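ATP-dependent DNA helicase (Mycobacterium smegmatis, PDB 5V9X) unwinds RNA:DNA hybrids as a 3'-to-5' helicase, probably using ATP hydrolysis to move along a single-stranded DNA tracking strand. Local coordinates at residues A[395-401]-A[425-431]. Residues are numbered along the deposited sequence; the frame is centred on the assembly and turned at random.
Sequences DLVIQVE and QGVLFPK. With nucleotides of chain B.
The ammonium group of Lys431, NZ, faces the DNA: it donates to OP1 of DC4 of chain B at 3.1 Å and, weakly, to O3' of DC3 of chain B, while the carboxylate of Glu401 stands on its far side, OE2 to NZ 4.0 Å, as a long salt bridge. The two side chains meet mainly through their aliphatic parts, CD of Lys431 lying 3.5 Å from CB of Glu401. A bend at chi3 (63°) in the lysine then turns CE and NZ toward the DNA backbone.

Behind this polar end runs a regular parallel ladder. Strand 394-400, helix 406-413 and strand 424-429 form a beta-alpha-beta unit, and the loop after the second strand carries Lys431 to the DNA. The shortest rung is Gln399 N to Val427 O, 2.7 Å with an N-H...O angle of 171°; the last, Glu401 N to Phe429 O, carries the pairing just past the strand. On one face the methyl CG2 of Ile398 abuts the edge of the Phe429 ring, 3.5 Å from CD1. On the other, CB of Gln399 packs against CG of Leu428 at 3.8 Å; the glutamine then bends, so that its NE2 donates to Glu401 O at 3.0 Å and its OE1 accepts from Arg412. Asn298 links the two side chains through its amide, bonding Gln399 NE2 and Glu401 OE1.

Both strands are interior to the parallel sheet of the second, RecA-like helicase domain, between strands 292-296 and 256-262. Helix 276-288 covers the Ile398 and Phe429 face, whereas helix 433-448 packs on Leu428.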
loop_
_atom_site.group_PDB
_atom_site.type_symbol
_atom_site.label_atom_id
_atom_site.label_comp_id
_atom_site.label_asym_id
_atom_site.label_seq_id
_atom_site.Cartn_x
_atom_site.Cartn_y
_atom_site.Cartn_z
ATOM N N ASP A 395 -6.370 -16.735 -16.354
ATOM C CA ASP A 395 -7.275 -17.574 -15.576
ATOM C C ASP A 395 -6.580 -18.188 -14.364
ATOM O O ASP A 395 -7.044 -19.203 -13.835
ATOM C CB ASP A 395 -7.904 -18.663 -16.451
ATOM C CG ASP A 395 -6.874 -19.546 -17.139
ATOM O OD1 ASP A 395 -5.669 -19.224 -17.096
ATOM O OD2 ASP A 395 -7.279 -20.571 -17.730
ATOM N N LEU A 396 -5.481 -17.585 -13.911
ATOM C CA LEU A 396 -4.785 -18.044 -12.715
ATOM C C LEU A 396 -3.924 -16.911 -12.179
ATOM O O LEU A 396 -3.212 -16.255 -12.946
ATOM C CB LEU A 396 -3.912 -19.270 -13.011
ATOM C CG LEU A 396 -3.143 -19.846 -11.818
ATOM C CD1 LEU A 396 -4.072 -20.631 -10.904
ATOM C CD2 LEU A 396 -1.975 -20.709 -12.274
ATOM N N VAL A 397 -4.000 -16.678 -10.872
ATOM C CA VAL A 397 -3.066 -15.813 -10.161
ATOM C C VAL A 397 -2.398 -16.644 -9.077
ATOM O O VAL A 397 -3.078 -17.330 -8.305
ATOM C CB VAL A 397 -3.758 -14.579 -9.551
ATOM C CG1 VAL A 397 -2.821 -13.878 -8.576
ATOM C CG2 VAL A 397 -4.198 -13.617 -10.643
ATOM N N ILE A 398 -1.072 -16.596 -9.029
ATOM C CA ILE A 398 -0.295 -17.270 -7.999
ATOM C C ILE A 398 0.342 -16.207 -7.118
ATOM O O ILE A 398 0.956 -15.258 -7.622
ATOM C CB ILE A 398 0.770 -18.196 -8.607
ATOM C CG1 ILE A 398 0.112 -19.292 -9.446
ATOM C CG2 ILE A 398 1.623 -18.805 -7.512
ATOM C CD1 ILE A 398 1.101 -20.221 -10.110
ATOM N N GLN A 399 0.188 -16.358 -5.805
ATOM C CA GLN A 399 0.748 -15.432 -4.828
ATOM C C GLN A 399 1.854 -16.152 -4.070
ATOM O O GLN A 399 1.588 -17.109 -3.335
ATOM C CB GLN A 399 -0.329 -14.919 -3.875
ATOM C CG GLN A 399 0.207 -14.071 -2.733
ATOM C CD GLN A 399 0.875 -12.801 -3.217
ATOM O OE1 GLN A 399 0.384 -12.144 -4.135
ATOM N NE2 GLN A 399 2.003 -12.451 -2.607
ATOM N N VAL A 400 3.089 -15.698 -4.254
ATOM C CA VAL A 400 4.237 -16.241 -3.535
ATOM C C VAL A 400 4.391 -15.454 -2.242
ATOM O O VAL A 400 4.492 -14.223 -2.269
ATOM C CB VAL A 400 5.511 -16.173 -4.390
ATOM C CG1 VAL A 400 6.753 -16.215 -3.512
ATOM C CG2 VAL A 400 5.533 -17.326 -5.382
ATOM N N GLU A 401 4.397 -16.172 -1.112
ATOM C CA GLU A 401 4.362 -15.606 0.236
ATOM C C GLU A 401 3.011 -14.949 0.502
ATOM O O GLU A 401 2.306 -14.568 -0.438
ATOM C CB GLU A 401 5.505 -14.606 0.452
ATOM C CG GLU A 401 5.708 -14.163 1.897
ATOM C CD GLU A 401 6.925 -13.274 2.076
ATOM O OE1 GLU A 401 7.230 -12.483 1.158
ATOM O OE2 GLU A 401 7.584 -13.374 3.133
ATOM N N GLN A 425 -9.324 -17.794 -9.863
ATOM C CA GLN A 425 -8.536 -18.915 -9.366
ATOM C C GLN A 425 -7.238 -18.385 -8.763
ATOM O O GLN A 425 -6.474 -17.691 -9.441
ATOM C CB GLN A 425 -8.253 -19.897 -10.501
ATOM C CG GLN A 425 -7.908 -21.304 -10.058
ATOM C CD GLN A 425 -7.865 -22.273 -11.221
ATOM O OE1 GLN A 425 -8.479 -22.036 -12.266
ATOM N NE2 GLN A 425 -7.134 -23.368 -11.052
ATOM N N GLY A 426 -6.992 -18.708 -7.495
ATOM C CA GLY A 426 -5.823 -18.188 -6.810
ATOM C C GLY A 426 -5.100 -19.193 -5.938
ATOM O O GLY A 426 -5.713 -19.839 -5.084
ATOM N N VAL A 427 -3.792 -19.326 -6.134
ATOM C CA VAL A 427 -2.960 -20.246 -5.367
ATOM C C VAL A 427 -1.929 -19.435 -4.592
ATOM O O VAL A 427 -1.294 -18.533 -5.151
ATOM C CB VAL A 427 -2.272 -21.282 -6.275
ATOM C CG1 VAL A 427 -1.363 -22.184 -5.457
ATOM C CG2 VAL A 427 -3.308 -22.103 -7.024
ATOM N N LEU A 428 -1.768 -19.756 -3.311
ATOM C CA LEU A 428 -0.779 -19.122 -2.449
ATOM C C LEU A 428 0.293 -20.138 -2.076
ATOM O O LEU A 428 -0.025 -21.257 -1.661
ATOM C CB LEU A 428 -1.428 -18.555 -1.183
ATOM C CG LEU A 428 -1.927 -17.106 -1.197
ATOM C CD1 LEU A 428 -3.158 -16.943 -2.078
ATOM C CD2 LEU A 428 -2.210 -16.630 0.219
ATOM N N PHE A 429 1.558 -19.746 -2.224
ATOM C CA PHE A 429 2.686 -20.591 -1.849
ATOM C C PHE A 429 3.380 -20.007 -0.628
ATOM O O PHE A 429 4.039 -18.962 -0.740
ATOM C CB PHE A 429 3.681 -20.719 -3.004
ATOM C CG PHE A 429 3.236 -21.645 -4.099
ATOM C CD1 PHE A 429 2.470 -21.175 -5.152
ATOM C CD2 PHE A 429 3.598 -22.982 -4.085
ATOM C CE1 PHE A 429 2.068 -22.024 -6.167
ATOM C CE2 PHE A 429 3.196 -23.835 -5.098
ATOM C CZ PHE A 429 2.430 -23.355 -6.139
ATOM N N PRO A 430 3.260 -20.620 0.546
ATOM C CA PRO A 430 4.062 -20.175 1.690
ATOM C C PRO A 430 5.547 -20.384 1.433
ATOM O O PRO A 430 5.959 -21.352 0.789
ATOM C CB PRO A 430 3.566 -21.059 2.839
ATOM C CG PRO A 430 2.207 -21.506 2.418
ATOM C CD PRO A 430 2.270 -21.642 0.929
ATOM N N LYS A 431 6.354 -19.454 1.944
ATOM C CA LYS A 431 7.804 -19.558 1.841
ATOM C C LYS A 431 8.414 -20.392 2.958
ATOM O O LYS A 431 9.422 -21.073 2.731
ATOM C CB LYS A 431 8.440 -18.163 1.851
ATOM C CG LYS A 431 8.217 -17.366 0.575
ATOM C CD LYS A 431 8.723 -15.933 0.704
ATOM C CE LYS A 431 10.223 -15.873 0.930
ATOM N NZ LYS A 431 10.727 -14.470 0.976
ATOM P P DC B 3 14.921 -21.348 2.348
ATOM O OP1 DC B 3 14.111 -22.240 1.491
ATOM O OP2 DC B 3 16.266 -20.921 1.904
ATOM O "O5'" DC B 3 14.043 -20.045 2.658
ATOM C "C5'" DC B 3 13.276 -19.451 1.608
ATOM C "C4'" DC B 3 12.838 -18.035 1.957
ATOM O "O4'" DC B 3 12.091 -18.036 3.203
ATOM C "C3'" DC B 3 13.966 -17.015 2.134
ATOM O "O3'" DC B 3 13.600 -15.778 1.521
ATOM C "C2'" DC B 3 14.057 -16.872 3.653
ATOM C "C1'" DC B 3 12.598 -17.029 4.047
ATOM N N1 DC B 3 12.397 -17.453 5.462
ATOM C C2 DC B 3 11.926 -16.530 6.404
ATOM O O2 DC B 3 11.687 -15.370 6.047
ATOM N N3 DC B 3 11.746 -16.935 7.686
ATOM C C4 DC B 3 12.014 -18.195 8.032
ATOM N N4 DC B 3 11.821 -18.548 9.307
ATOM C C5 DC B 3 12.494 -19.148 7.086
ATOM C C6 DC B 3 12.666 -18.739 5.826
ATOM P P DC B 4 14.277 -15.318 0.137
ATOM O OP1 DC B 4 13.417 -14.265 -0.448
ATOM O OP2 DC B 4 14.578 -16.538 -0.642
ATOM O "O5'" DC B 4 15.660 -14.641 0.585
ATOM C "C5'" DC B 4 15.657 -13.404 1.299
ATOM C "C4'" DC B 4 16.829 -13.334 2.266
ATOM O "O4'" DC B 4 16.917 -14.575 2.987
ATOM C "C3'" DC B 4 18.197 -13.146 1.613
ATOM O "O3'" DC B 4 18.593 -11.777 1.691
ATOM C "C2'" DC B 4 19.146 -14.051 2.425
ATOM C "C1'" DC B 4 18.233 -14.736 3.446
ATOM N N1 DC B 4 18.500 -16.199 3.597
ATOM C C2 DC B 4 19.393 -16.647 4.580
ATOM O O2 DC B 4 19.950 -15.820 5.311
ATOM N N3 DC B 4 19.621 -17.979 4.700
ATOM C C4 DC B 4 18.999 -18.840 3.892
ATOM N N4 DC B 4 19.255 -20.142 4.049
ATOM C C5 DC B 4 18.086 -18.402 2.887
ATOM C C6 DC B 4 17.868 -17.087 2.777
#